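PDB 4LRU: glyoxalase 3 from Candida albicans, which converts methylglyoxal to D-lactate in a single glutathione-independent step, detoxifying the methylglyoxal that the cell's own metabolism produces. Local coordinates for residues A92-F103 against D120-K131; I163-E171 against L186-K194. All coordinates share one frame; numbering follows the deposited sequence.

Contact 1: residues A92-F103 against D120-K131; sequences ASDLDPNDYDIF and DLQKIATTVYDK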
loop_
_atom_site.group_PDB
_atom_site.type_symbol
_atom_site.label_atom_id
_atom_site.label_comp_id
_atom_site.label_asym_id
_atom_site.label_seq_id
_atom_site.Cartn_x
_atom_site.Cartn_y
_atom_site.Cartn_z
ATOM N N ALA A 92 14.225 2.871 2.502
ATOM C CA ALA A 92 14.239 1.480 2.018
ATOM C C ALA A 92 15.652 0.974 1.726
ATOM O O ALA A 92 15.980 -0.176 2.019
ATOM C CB ALA A 92 13.343 1.315 0.796
ATOM N N SER A 93 16.499 1.829 1.155
ATOM C CA SER A 93 17.853 1.416 0.790
ATOM C C SER A 93 18.720 1.072 2.005
ATOM O O SER A 93 19.743 0.403 1.859
ATOM C CB SER A 93 18.537 2.514 -0.020
ATOM O OG SER A 93 18.724 3.649 0.782
ATOM N N ASP A 94 18.334 1.549 3.190
ATOM C CA ASP A 94 19.055 1.222 4.418
ATOM C C ASP A 94 18.662 -0.141 5.006
ATOM O O ASP A 94 19.207 -0.558 6.028
ATOM C CB ASP A 94 18.867 2.302 5.483
ATOM C CG ASP A 94 19.544 3.607 5.115
ATOM O OD1 ASP A 94 20.631 3.551 4.492
ATOM O OD2 ASP A 94 18.985 4.668 5.455
ATOM N N LEU A 95 17.751 -0.848 4.344
ATOM C CA LEU A 95 17.268 -2.137 4.836
ATOM C C LEU A 95 17.822 -3.275 3.999
ATOM O O LEU A 95 18.190 -3.082 2.845
ATOM C CB LEU A 95 15.740 -2.160 4.765
ATOM C CG LEU A 95 15.045 -1.059 5.567
ATOM C CD1 LEU A 95 13.543 -1.131 5.340
ATOM C CD2 LEU A 95 15.371 -1.128 7.052
ATOM N N ASP A 96 17.872 -4.471 4.583
ATOM C CA ASP A 96 18.211 -5.688 3.839
ATOM C C ASP A 96 16.945 -6.338 3.308
ATOM O O ASP A 96 16.132 -6.834 4.089
ATOM C CB ASP A 96 18.950 -6.683 4.747
ATOM C CG ASP A 96 19.408 -7.937 4.004
ATOM O OD1 ASP A 96 18.873 -8.218 2.906
ATOM O OD2 ASP A 96 20.315 -8.641 4.514
ATOM N N PRO A 97 16.773 -6.348 1.977
ATOM C CA PRO A 97 15.512 -6.854 1.436
ATOM C C PRO A 97 15.210 -8.300 1.838
ATOM O O PRO A 97 14.034 -8.675 1.893
ATOM C CB PRO A 97 15.686 -6.746 -0.083
ATOM C CG PRO A 97 16.930 -5.956 -0.306
ATOM C CD PRO A 97 17.769 -6.088 0.929
ATOM N N ASN A 98 16.241 -9.088 2.145
ATOM C CA ASN A 98 16.050 -10.503 2.512
ATOM C C ASN A 98 15.450 -10.673 3.913
ATOM O O ASN A 98 15.109 -11.785 4.316
ATOM C CB ASN A 98 17.380 -11.272 2.475
ATOM C CG ASN A 98 18.063 -11.229 1.123
ATOM O OD1 ASN A 98 19.218 -10.796 1.010
ATOM N ND2 ASN A 98 17.375 -11.706 0.096
ATOM N N ASP A 99 15.361 -9.591 4.683
ATOM C CA ASP A 99 14.861 -9.695 6.047
ATOM C C ASP A 99 13.333 -9.888 6.094
ATOM O O ASP A 99 12.804 -10.306 7.122
ATOM C CB ASP A 99 15.198 -8.448 6.848
ATOM C CG ASP A 99 16.648 -8.397 7.284
ATOM O OD1 ASP A 99 17.371 -9.409 7.153
ATOM O OD2 ASP A 99 17.066 -7.322 7.762
ATOM N N TYR A 100 12.639 -9.539 5.013
ATOM C CA TYR A 100 11.176 -9.392 5.040
ATOM C C TYR A 100 10.463 -10.580 4.409
ATOM O O TYR A 100 10.966 -11.185 3.466
ATOM C CB TYR A 100 10.729 -8.062 4.397
ATOM C CG TYR A 100 11.437 -6.955 5.105
ATOM C CD1 TYR A 100 11.051 -6.580 6.387
ATOM C CD2 TYR A 100 12.628 -6.454 4.607
ATOM C CE1 TYR A 100 11.793 -5.689 7.132
ATOM C CE2 TYR A 100 13.375 -5.558 5.339
ATOM C CZ TYR A 100 12.951 -5.177 6.595
ATOM O OH TYR A 100 13.711 -4.299 7.330
ATOM N N ASP A 101 9.293 -10.910 4.962
ATOM C CA ASP A 101 8.493 -12.032 4.483
ATOM C C ASP A 101 7.151 -11.630 3.874
ATOM O O ASP A 101 6.524 -12.433 3.191
ATOM C CB ASP A 101 8.238 -13.009 5.629
ATOM C CG ASP A 101 9.452 -13.831 5.980
ATOM O OD1 ASP A 101 10.462 -13.793 5.237
ATOM O OD2 ASP A 101 9.403 -14.552 7.004
ATOM N N ILE A 102 6.691 -10.424 4.180
ATOM C CA ILE A 102 5.487 -9.834 3.599
ATOM C C ILE A 102 5.839 -8.404 3.187
ATOM O O ILE A 102 6.585 -7.708 3.902
ATOM C CB ILE A 102 4.357 -9.794 4.658
ATOM C CG1 ILE A 102 3.914 -11.219 4.987
ATOM C CG2 ILE A 102 3.184 -8.938 4.205
ATOM C CD1 ILE A 102 3.036 -11.336 6.206
ATOM N N PHE A 103 5.329 -7.983 2.032
ATOM C CA PHE A 103 5.395 -6.599 1.618
ATOM C C PHE A 103 3.969 -6.095 1.555
ATOM O O PHE A 103 3.122 -6.706 0.909
ATOM C CB PHE A 103 6.055 -6.472 0.244
ATOM C CG PHE A 103 6.181 -5.050 -0.243
ATOM C CD1 PHE A 103 5.112 -4.408 -0.838
ATOM C CD2 PHE A 103 7.385 -4.359 -0.102
ATOM C CE1 PHE A 103 5.239 -3.119 -1.314
ATOM C CE2 PHE A 103 7.511 -3.058 -0.558
ATOM C CZ PHE A 103 6.443 -2.435 -1.159
ATOM N N ASP A 120 14.079 0.602 -4.644
ATOM C CA ASP A 120 14.454 -0.105 -3.411
ATOM C C ASP A 120 13.256 -0.819 -2.761
ATOM O O ASP A 120 13.342 -2.018 -2.423
ATOM C CB ASP A 120 15.104 0.854 -2.415
ATOM C CG ASP A 120 16.465 1.346 -2.881
ATOM O OD1 ASP A 120 17.275 0.495 -3.322
ATOM O OD2 ASP A 120 16.738 2.568 -2.764
ATOM N N LEU A 121 12.143 -0.110 -2.581
ATOM C CA LEU A 121 10.908 -0.763 -2.125
ATOM C C LEU A 121 10.523 -1.896 -3.070
ATOM O O LEU A 121 10.118 -2.982 -2.624
ATOM C CB LEU A 121 9.756 0.248 -2.056
ATOM C CG LEU A 121 9.815 1.201 -0.869
ATOM C CD1 LEU A 121 8.714 2.230 -0.952
ATOM C CD2 LEU A 121 9.711 0.417 0.435
ATOM N N GLN A 122 10.631 -1.648 -4.374
ATOM C CA GLN A 122 10.281 -2.670 -5.353
ATOM C C GLN A 122 11.151 -3.913 -5.206
ATOM O O GLN A 122 10.664 -5.047 -5.379
ATOM C CB GLN A 122 10.351 -2.105 -6.770
ATOM C CG GLN A 122 9.181 -1.187 -7.102
ATOM C CD GLN A 122 9.261 -0.631 -8.501
ATOM O OE1 GLN A 122 10.354 -0.341 -8.995
ATOM N NE2 GLN A 122 8.122 -0.507 -9.166
ATOM N N LYS A 123 12.432 -3.706 -4.903
ATOM C CA LYS A 123 13.364 -4.810 -4.710
ATOM C C LYS A 123 12.981 -5.617 -3.468
ATOM O O LYS A 123 13.064 -6.840 -3.467
ATOM C CB LYS A 123 14.805 -4.293 -4.592
ATOM C CG LYS A 123 15.845 -5.380 -4.345
ATOM C CD LYS A 123 15.970 -6.291 -5.554
ATOM C CE LYS A 123 17.103 -7.295 -5.412
ATOM N NZ LYS A 123 17.070 -8.337 -6.483
ATOM N N ILE A 124 12.522 -4.937 -2.420
ATOM C CA ILE A 124 12.000 -5.663 -1.249
ATOM C C ILE A 124 10.775 -6.500 -1.652
ATOM O O ILE A 124 10.693 -7.696 -1.330
ATOM C CB ILE A 124 11.676 -4.745 -0.059
ATOM C CG1 ILE A 124 12.918 -3.942 0.330
ATOM C CG2 ILE A 124 11.130 -5.589 1.101
ATOM C CD1 ILE A 124 12.708 -2.934 1.445
ATOM N N ALA A 125 9.873 -5.909 -2.422
ATOM C CA ALA A 125 8.698 -6.643 -2.911
ATOM C C ALA A 125 9.073 -7.896 -3.702
ATOM O O ALA A 125 8.514 -8.975 -3.474
ATOM C CB ALA A 125 7.827 -5.740 -3.755
ATOM N N THR A 126 10.011 -7.782 -4.642
ATOM C CA THR A 126 10.338 -8.939 -5.479
ATOM C C THR A 126 11.102 -9.991 -4.672
ATOM O O THR A 126 10.988 -11.195 -4.942
ATOM C CB THR A 126 11.133 -8.567 -6.758
ATOM O OG1 THR A 126 12.340 -7.866 -6.417
ATOM C CG2 THR A 126 10.286 -7.722 -7.688
ATOM N N THR A 127 11.911 -9.539 -3.708
ATOM C CA THR A 127 12.652 -10.456 -2.863
ATOM C C THR A 127 11.674 -11.274 -2.027
ATOM O O THR A 127 11.779 -12.506 -1.941
ATOM C CB THR A 127 13.657 -9.698 -1.969
ATOM O OG1 THR A 127 14.637 -9.072 -2.810
ATOM C CG2 THR A 127 14.349 -10.623 -1.025
ATOM N N VAL A 128 10.696 -10.579 -1.460
ATOM C CA VAL A 128 9.609 -11.223 -0.706
ATOM C C VAL A 128 8.871 -12.225 -1.582
ATOM O O VAL A 128 8.705 -13.385 -1.201
ATOM C CB VAL A 128 8.614 -10.185 -0.169
ATOM C CG1 VAL A 128 7.336 -10.860 0.319
ATOM C CG2 VAL A 128 9.255 -9.373 0.944
ATOM N N TYR A 129 8.485 -11.803 -2.787
ATOM C CA TYR A 129 7.715 -12.682 -3.665
ATOM C C TYR A 129 8.509 -13.904 -4.099
ATOM O O TYR A 129 7.956 -14.991 -4.218
ATOM C CB TYR A 129 7.210 -11.926 -4.896
ATOM C CG TYR A 129 6.136 -12.667 -5.660
ATOM C CD1 TYR A 129 4.880 -12.850 -5.116
ATOM C CD2 TYR A 129 6.389 -13.193 -6.910
ATOM C CE1 TYR A 129 3.896 -13.533 -5.805
ATOM C CE2 TYR A 129 5.412 -13.865 -7.613
ATOM C CZ TYR A 129 4.164 -14.036 -7.051
ATOM O OH TYR A 129 3.201 -14.740 -7.751
ATOM N N ASP A 130 9.804 -13.735 -4.361
ATOM C CA ASP A 130 10.572 -14.783 -4.993
ATOM C C ASP A 130 11.036 -15.848 -4.005
ATOM O O ASP A 130 11.572 -16.863 -4.418
ATOM C CB ASP A 130 11.785 -14.212 -5.717
ATOM C CG ASP A 130 11.419 -13.552 -7.014
ATOM O OD1 ASP A 130 10.258 -13.716 -7.459
ATOM O OD2 ASP A 130 12.309 -12.926 -7.624
ATOM N N LYS A 131 10.840 -15.601 -2.714
ATOM C CA LYS A 131 11.150 -16.606 -1.698
ATOM C C LYS A 131 9.909 -17.228 -1.078
ATOM O O LYS A 131 10.003 -18.009 -0.129
ATOM C CB LYS A 131 12.012 -15.996 -0.603
ATOM C CG LYS A 131 11.329 -15.045 0.336
ATOM C CD LYS A 131 12.372 -14.605 1.350
ATOM C CE LYS A 131 11.754 -13.956 2.558
ATOM N NZ LYS A 131 12.811 -13.504 3.506
HETATM O O HOH W 1 15.626 3.937 -0.659
#
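Ala-92 puts its methyl between Asp-120 and Leu-121, its CB 3.8 Å from Leu-121 CD2, where helix 119-130 packs on the loop that feeds the central sheet of the DJ-1/PfpI alpha/beta fold and on the first residues of its strand. Segment 92-103 leads from edge strand 90-91 through two short 3-10 turns into inner strand 102-105; as far as Asp-101 it runs alongside the helix in the same direction, and the strand then turns back so that Phe-103 lies by Ala-125. At Ser-93 the backbone N gives a hydrogen bond to a water that in turn donates to Asp-120 OD2. An Asx turn follows, Asp-96 OD1 accepting from Asn-98 N, and beside it the Pro-97 ring lies on the helix, CB 4.0 Å from Ile-124 CG1. Thr-127 OG1, next to the proline, donates to Lys-123 O, which Thr-127 N reaches from the opposite face of the carbonyl plane. Tyr-100 CD2 lies 3.9 Å from Ile-124 CG2, the two side chains crossing at a slant. The extended Lys-131 chain brings NZ to Asp-101 OD1 in a salt bridge, weak as a hydrogen bond, and NZ also bonds weakly to Tyr-100 O. Phe-103 turns its ring to the helix, CG lying opposite the backbone N (chi1 -179°). Ile-124 CG2 meets the ring edge, while Ala-125 CB sits over one face in a CH-pi contact, 4.0 Å from the centroid.

Contact 2: residues I163-E171 against L186-K194; sequences ITGFTDIGE and LTIKQVAEK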
loop_
_atom_site.group_PDB
_atom_site.type_symbol
_atom_site.label_atom_id
_atom_site.label_comp_id
_atom_site.label_asym_id
_atom_site.label_seq_id
_atom_site.Cartn_x
_atom_site.Cartn_y
_atom_site.Cartn_z
ATOM N N ILE A 163 -5.715 -8.343 -9.983
ATOM C CA ILE A 163 -5.584 -7.374 -8.922
ATOM C C ILE A 163 -6.788 -6.451 -8.885
ATOM O O ILE A 163 -7.563 -6.368 -9.840
ATOM C CB ILE A 163 -4.326 -6.506 -9.070
ATOM C CG1 ILE A 163 -4.410 -5.618 -10.311
ATOM C CG2 ILE A 163 -3.075 -7.361 -9.035
ATOM C CD1 ILE A 163 -3.433 -4.469 -10.269
ATOM N N THR A 164 -6.957 -5.794 -7.752
ATOM C CA THR A 164 -7.850 -4.655 -7.674
ATOM C C THR A 164 -7.110 -3.474 -7.060
ATOM O O THR A 164 -5.898 -3.538 -6.826
ATOM C CB THR A 164 -9.127 -4.998 -6.887
ATOM O OG1 THR A 164 -10.114 -3.983 -7.109
ATOM C CG2 THR A 164 -8.845 -5.131 -5.409
ATOM N N GLY A 165 -7.830 -2.380 -6.860
ATOM C CA GLY A 165 -7.247 -1.134 -6.362
ATOM C C GLY A 165 -8.239 -0.017 -6.613
ATOM O O GLY A 165 -9.350 -0.253 -7.100
ATOM N N PHE A 166 -7.823 1.207 -6.335
ATOM C CA PHE A 166 -8.741 2.339 -6.325
ATOM C C PHE A 166 -9.404 2.516 -7.689
ATOM O O PHE A 166 -8.762 2.411 -8.731
ATOM C CB PHE A 166 -8.028 3.615 -5.883
ATOM C CG PHE A 166 -8.957 4.665 -5.331
ATOM C CD1 PHE A 166 -9.507 4.526 -4.066
ATOM C CD2 PHE A 166 -9.352 5.740 -6.106
ATOM C CE1 PHE A 166 -10.361 5.468 -3.564
ATOM C CE2 PHE A 166 -10.204 6.697 -5.598
ATOM C CZ PHE A 166 -10.718 6.558 -4.330
ATOM N N THR A 167 -10.707 2.749 -7.676
ATOM C CA THR A 167 -11.497 2.735 -8.906
ATOM C C THR A 167 -11.345 4.027 -9.709
ATOM O O THR A 167 -11.131 5.100 -9.148
ATOM C CB THR A 167 -13.006 2.510 -8.644
ATOM O OG1 THR A 167 -13.565 3.637 -7.955
ATOM C CG2 THR A 167 -13.245 1.221 -7.847
ATOM N N ASP A 168 -11.499 3.924 -11.021
ATOM C CA ASP A 168 -11.562 5.112 -11.870
ATOM C C ASP A 168 -12.650 6.083 -11.416
ATOM O O ASP A 168 -12.433 7.292 -11.388
ATOM C CB ASP A 168 -11.798 4.724 -13.317
ATOM C CG ASP A 168 -10.609 4.001 -13.951
ATOM O OD1 ASP A 168 -9.543 3.883 -13.319
ATOM O OD2 ASP A 168 -10.774 3.556 -15.108
ATOM N N ILE A 169 -13.846 5.584 -11.098
ATOM C CA ILE A 169 -14.912 6.495 -10.741
ATOM C C ILE A 169 -14.558 7.229 -9.442
ATOM O O ILE A 169 -14.900 8.399 -9.263
ATOM C CB ILE A 169 -16.293 5.796 -10.674
ATOM C CG1 ILE A 169 -17.416 6.837 -10.739
ATOM C CG2 ILE A 169 -16.390 4.890 -9.457
ATOM C CD1 ILE A 169 -18.827 6.263 -10.731
ATOM N N GLY A 170 -13.875 6.537 -8.539
ATOM C CA GLY A 170 -13.410 7.143 -7.294
ATOM C C GLY A 170 -12.560 8.378 -7.557
ATOM O O GLY A 170 -12.653 9.377 -6.837
ATOM N N GLU A 171 -11.758 8.328 -8.618
ATOM C CA GLU A 171 -10.928 9.490 -8.967
ATOM C C GLU A 171 -11.771 10.688 -9.371
ATOM O O GLU A 171 -11.423 11.834 -9.064
ATOM C CB GLU A 171 -9.921 9.162 -10.085
ATOM C CG GLU A 171 -9.132 7.868 -9.925
ATOM C CD GLU A 171 -8.165 7.859 -8.749
ATOM O OE1 GLU A 171 -8.269 8.725 -7.851
ATOM O OE2 GLU A 171 -7.321 6.929 -8.717
ATOM N N LEU A 186 -1.058 6.839 -13.565
ATOM C CA LEU A 186 -1.940 5.784 -14.051
ATOM C C LEU A 186 -2.864 5.328 -12.938
ATOM O O LEU A 186 -2.422 5.098 -11.816
ATOM C CB LEU A 186 -1.136 4.591 -14.552
ATOM C CG LEU A 186 -0.246 4.816 -15.776
ATOM C CD1 LEU A 186 0.347 3.483 -16.199
ATOM C CD2 LEU A 186 -1.011 5.457 -16.916
ATOM N N THR A 187 -4.144 5.177 -13.266
ATOM C CA THR A 187 -5.069 4.518 -12.362
ATOM C C THR A 187 -4.673 3.061 -12.224
ATOM O O THR A 187 -3.917 2.534 -13.028
ATOM C CB THR A 187 -6.519 4.556 -12.875
ATOM O OG1 THR A 187 -6.620 3.788 -14.082
ATOM C CG2 THR A 187 -6.957 5.971 -13.124
ATOM N N ILE A 188 -5.207 2.388 -11.218
ATOM C CA ILE A 188 -4.790 1.025 -11.000
ATOM C C ILE A 188 -5.248 0.122 -12.148
ATOM O O ILE A 188 -4.527 -0.807 -12.529
ATOM C CB ILE A 188 -5.204 0.494 -9.620
ATOM C CG1 ILE A 188 -4.535 1.319 -8.494
ATOM C CG2 ILE A 188 -4.825 -0.966 -9.493
ATOM C CD1 ILE A 188 -3.050 1.604 -8.714
ATOM N N LYS A 189 -6.420 0.403 -12.710
ATOM C CA LYS A 189 -6.867 -0.290 -13.906
ATOM C C LYS A 189 -5.802 -0.146 -14.995
ATOM O O LYS A 189 -5.377 -1.132 -15.583
ATOM C CB LYS A 189 -8.208 0.262 -14.389
ATOM C CG LYS A 189 -8.842 -0.556 -15.504
ATOM C CD LYS A 189 -10.232 -0.048 -15.850
ATOM C CE LYS A 189 -10.897 -0.924 -16.898
ATOM N NZ LYS A 189 -12.311 -0.525 -17.152
ATOM N N GLN A 190 -5.349 1.084 -15.222
ATOM C CA GLN A 190 -4.320 1.363 -16.228
ATOM C C GLN A 190 -2.997 0.652 -15.903
ATOM O O GLN A 190 -2.298 0.190 -16.800
ATOM C CB GLN A 190 -4.091 2.874 -16.344
ATOM C CG GLN A 190 -5.225 3.612 -17.041
ATOM C CD GLN A 190 -4.975 5.114 -17.121
ATOM O OE1 GLN A 190 -4.696 5.754 -16.112
ATOM N NE2 GLN A 190 -5.050 5.671 -18.326
ATOM N N VAL A 191 -2.648 0.581 -14.630
ATOM C CA VAL A 191 -1.466 -0.182 -14.205
ATOM C C VAL A 191 -1.599 -1.641 -14.604
ATOM O O VAL A 191 -0.664 -2.227 -15.163
ATOM C CB VAL A 191 -1.207 -0.084 -12.695
ATOM C CG1 VAL A 191 -0.093 -1.035 -12.268
ATOM C CG2 VAL A 191 -0.856 1.352 -12.296
ATOM N N ALA A 192 -2.752 -2.237 -14.301
ATOM C CA ALA A 192 -3.026 -3.595 -14.749
ATOM C C ALA A 192 -2.884 -3.714 -16.274
ATOM O O ALA A 192 -2.247 -4.636 -16.774
ATOM C CB ALA A 192 -4.423 -4.031 -14.305
ATOM N N GLU A 193 -3.466 -2.786 -17.032
ATOM C CA GLU A 193 -3.392 -2.857 -18.484
ATOM C C GLU A 193 -1.938 -2.811 -18.947
ATOM O O GLU A 193 -1.540 -3.543 -19.858
ATOM C CB GLU A 193 -4.179 -1.711 -19.128
ATOM C CG GLU A 193 -4.246 -1.789 -20.646
ATOM C CD GLU A 193 -4.642 -0.473 -21.303
ATOM O OE1 GLU A 193 -4.789 0.551 -20.588
ATOM O OE2 GLU A 193 -4.792 -0.463 -22.546
ATOM N N LYS A 194 -1.158 -1.928 -18.336
ATOM C CA LYS A 194 0.239 -1.740 -18.726
ATOM C C LYS A 194 1.046 -3.020 -18.512
ATOM O O LYS A 194 1.941 -3.361 -19.310
ATOM C CB LYS A 194 0.844 -0.605 -17.895
ATOM C CG LYS A 194 2.315 -0.330 -18.187
ATOM C CD LYS A 194 2.844 0.820 -17.352
ATOM C CE LYS A 194 4.333 1.031 -17.567
ATOM N NZ LYS A 194 4.752 2.381 -17.090
HETATM O O HOH W 2 -8.751 1.862 -11.519
HETATM O O HOH W 3 -6.745 4.193 -9.440
HETATM O O HOH W 4 -8.458 3.726 -16.385
#
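Asp-168 and Thr-187 meet where two helices begin, in the part of this DJ-1 superfamily fold that carries Glu-171, an inferred active-site residue. Their side chains cross at about a right angle, and Asp-168 OD1 lies 3.0 Å from Thr-187 OG1. Thr-187 is the N-cap of helix 188-195: its OG1 stands between the backbone N and the carbonyl carbon (chi1 65°), a rotation that lets it accept from Gln-190 N. Gln-190 OE1 answers by accepting from Thr-187 N on a lone pair in the carbonyl plane, at 3.0 Å, completing a capping box. Thr-167 is the N-cap of helix 168-173, its OG1 accepting from Gly-170 N.

Three waters fill the join. One donates to Phe-166 O and Asp-168 OD1 and accepts from Lys-189 N; a second donates to Phe-166 O and Glu-171 OE2 and accepts from Ile-188 N; the third donates to Asp-168 OD2 and also bonds Thr-187 OG1. Lys-189 runs extended across Asp-168, CD 3.7 Å from OD2, its NZ stopping 4.8 Å from that oxygen.

Farther along, the packing is apolar. Ile-188 holds CG2 anti to its own N, which directs that methyl to Ile-163 CD1, 3.8 Å away, and over Gly-165, whose CA is 4.0 Å off. Ile-163 CD1 also touches Ala-192 CB at 4.2 Å.

Glu-171 OE2 hydrogen-bonds His-140 NE2 and OE1 bonds His-109 NE2, while Phe-166 bonds through its backbone to Cys-139. The water between Glu-171 and Ile-188 N therefore ties the start of helix 188-195 to the carboxylate hydrogen-bonded to His-140, so the contact holds one member of the probable Cys-139, His-140 and Glu-171 site and links it through water to the next helix.

Along the chain the two contacts follow in series, contact 1 closing before contact 2 opens. Their centres lie 24 Å apart and their nearest atoms about 9 Å, with no touch between them. Contact 1 belongs to the central mixed sheet, setting helix 119-130 against strand 102-105; contact 2 sits beside the small parallel sheet of strands 162-163 and 198-199 and joins helices 168-173 and 188-195. Strand 134-138, which follows helix 119-130 and pairs with strand 102-105, leads directly to Cys-139 and His-140, the inferred active-site residues that Phe-166 and Glu-171 of contact 2 approach. The central sheet and the later helical part thus converge on one probable catalytic site.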